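Local coordinates for bifunctional purine biosynthetic protein ADE5,7 (Cryptococcus neoformans var. grubii serotype A, PDB 7LVO) that catalyses, through its N-terminal GAR synthetase half, the ATP-dependent joining of phosphoribosylamine to glycine in de novo purine biosynthesis, at residues L383-E386 with S391-K394. Residues are numbered along the deposited sequence; the frame is centred on the assembly and turned at random.
Sequences LASE and SYPK
The carbonyl oxygen of E386 sits against CA and CB of Y392 and the ring carbon CD of P393. E386 O lies 3.0 Å from Y392 CB and 3.3 Å from P393 CD. Y392 CA adds a CA-H...O contact to E386 O at 3.2 Å, bent to 125° at the hydrogen. No direct hydrogen bond joins the segments; these three carbons are the closest partners of the oxygen on the facing segment, with S391 O slightly farther off. Beside it S385 sets its CB 3.8 Å from Y392 CB and 3.9 Å from Y392 CD1, obliquely to the tyrosine ring. Y392 holds CG between its own N and carbonyl carbon (chi1 59°), which brings the ring atoms CG and CD1 to S385 CB while the hydroxyl end leads away. A water bridges the segments, donating to S385 OG at 2.7 Å and to P393 O at 2.8 Å; the serine hydroxyl also hydrogen-bonds to G425 O. The contact thus closes a surface loop of the C domain back on the end of strand 377-384, where S385 packs against V428 of the adjacent antiparallel strand 427-435, before the chain continues to strand 399-400.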
ATOM      1  N   LEU A 383       7.803  14.121   2.968  1.00 25.28           N
ATOM      2  CA  LEU A 383       8.113  15.423   2.393  1.00 28.33           C
ATOM      3  C   LEU A 383       7.641  15.428   0.943  1.00 33.38           C
ATOM      4  O   LEU A 383       8.049  14.569   0.152  1.00 26.03           O
ATOM      5  CB  LEU A 383       9.605  15.715   2.479  1.00 28.95           C
ATOM      6  CG  LEU A 383      10.051  16.621   3.628  1.00 35.64           C
ATOM      7  CD1 LEU A 383       9.659  16.049   4.975  1.00 26.74           C
ATOM      8  CD2 LEU A 383      11.558  16.846   3.566  1.00 34.64           C
ATOM      9  N   ALA A 384       6.777  16.380   0.603  1.00 22.61           N
ATOM     10  CA  ALA A 384       6.160  16.439  -0.713  1.00 26.48           C
ATOM     11  C   ALA A 384       6.603  17.700  -1.453  1.00 25.94           C
ATOM     12  O   ALA A 384       7.218  18.601  -0.883  1.00 26.00           O
ATOM     13  CB  ALA A 384       4.631  16.394  -0.602  1.00 28.32           C
ATOM     14  N   SER A 385       6.264  17.747  -2.735  1.00 20.36           N
ATOM     15  CA  SER A 385       6.609  18.867  -3.597  1.00 30.53           C
ATOM     16  C   SER A 385       5.557  19.967  -3.509  1.00 31.82           C
ATOM     17  O   SER A 385       4.381  19.713  -3.248  1.00 28.38           O
ATOM     18  CB  SER A 385       6.745  18.403  -5.050  1.00 24.94           C
ATOM     19  OG  SER A 385       7.784  17.445  -5.198  1.00 29.83           O
ATOM     20  N   GLU A 386       6.000  21.202  -3.747  1.00 35.28           N
ATOM     21  CA  GLU A 386       5.107  22.353  -3.714  1.00 40.51           C
ATOM     22  C   GLU A 386       3.930  22.145  -4.659  1.00 32.92           C
ATOM     23  O   GLU A 386       4.117  21.945  -5.863  1.00 31.68           O
ATOM     24  CB  GLU A 386       5.880  23.615  -4.093  1.00 39.72           C
ATOM     25  CG  GLU A 386       5.057  24.888  -4.070  1.00 55.40           C
ATOM     26  CD  GLU A 386       5.875  26.117  -4.442  1.00 51.48           C
ATOM     27  OE1 GLU A 386       7.110  25.992  -4.583  1.00 47.46           O
ATOM     28  OE2 GLU A 386       5.280  27.203  -4.591  1.00 55.92           O
ATOM     29  N   SER A 391      -0.911  20.352  -8.884  1.00 38.10           N
ATOM     30  CA  SER A 391       0.223  20.408  -9.795  1.00 36.13           C
ATOM     31  C   SER A 391       1.473  20.857  -9.047  1.00 31.93           C
ATOM     32  O   SER A 391       1.422  21.749  -8.196  1.00 37.16           O
ATOM     33  CB  SER A 391      -0.073  21.360 -10.953  1.00 41.54           C
ATOM     34  OG  SER A 391      -0.399  22.655 -10.479  1.00 47.62           O
ATOM     35  N   TYR A 392       2.600  20.237  -9.370  1.00 30.73           N
ATOM     36  CA  TYR A 392       3.867  20.505  -8.707  1.00 38.12           C
ATOM     37  C   TYR A 392       4.995  20.484  -9.725  1.00 33.30           C
ATOM     38  O   TYR A 392       4.903  19.787 -10.744  1.00 28.09           O
ATOM     39  CB  TYR A 392       4.149  19.464  -7.612  1.00 33.52           C
ATOM     40  CG  TYR A 392       4.199  18.041  -8.128  1.00 37.84           C
ATOM     41  CD1 TYR A 392       5.382  17.502  -8.624  1.00 39.46           C
ATOM     42  CD2 TYR A 392       3.062  17.238  -8.131  1.00 34.45           C
ATOM     43  CE1 TYR A 392       5.433  16.209  -9.104  1.00 31.42           C
ATOM     44  CE2 TYR A 392       3.105  15.942  -8.608  1.00 37.62           C
ATOM     45  CZ  TYR A 392       4.292  15.432  -9.092  1.00 39.57           C
ATOM     46  OH  TYR A 392       4.344  14.140  -9.569  1.00 36.30           O
ATOM     47  N   PRO A 393       6.069  21.233  -9.480  1.00 30.88           N
ATOM     48  CA  PRO A 393       7.251  21.147 -10.344  1.00 37.75           C
ATOM     49  C   PRO A 393       8.183  20.021  -9.931  1.00 34.44           C
ATOM     50  O   PRO A 393       8.227  19.602  -8.773  1.00 36.87           O
ATOM     51  CB  PRO A 393       7.918  22.515 -10.147  1.00 33.61           C
ATOM     52  CG  PRO A 393       7.598  22.858  -8.726  1.00 43.93           C
ATOM     53  CD  PRO A 393       6.223  22.271  -8.440  1.00 35.39           C
ATOM     54  N   LYS A 394       8.937  19.532 -10.914  1.00 39.22           N
ATOM     55  CA  LYS A 394       9.884  18.449 -10.714  1.00 33.54           C
ATOM     56  C   LYS A 394      11.289  18.904 -11.077  1.00 35.19           C
ATOM     57  O   LYS A 394      11.479  19.826 -11.874  1.00 32.24           O
ATOM     58  CB  LYS A 394       9.519  17.219 -11.559  1.00 41.12           C
ATOM     59  CG  LYS A 394       8.145  16.646 -11.275  1.00 44.43           C
ATOM     60  CD  LYS A 394       7.951  15.300 -11.957  1.00 44.85           C
ATOM     61  CE  LYS A 394       8.060  15.410 -13.469  1.00 48.56           C
ATOM     62  NZ  LYS A 394       7.827  14.097 -14.133  1.00 44.17           N
TER
HETATM   63  O   HOH W   1       9.565  19.111  -6.360  1.00 26.45           O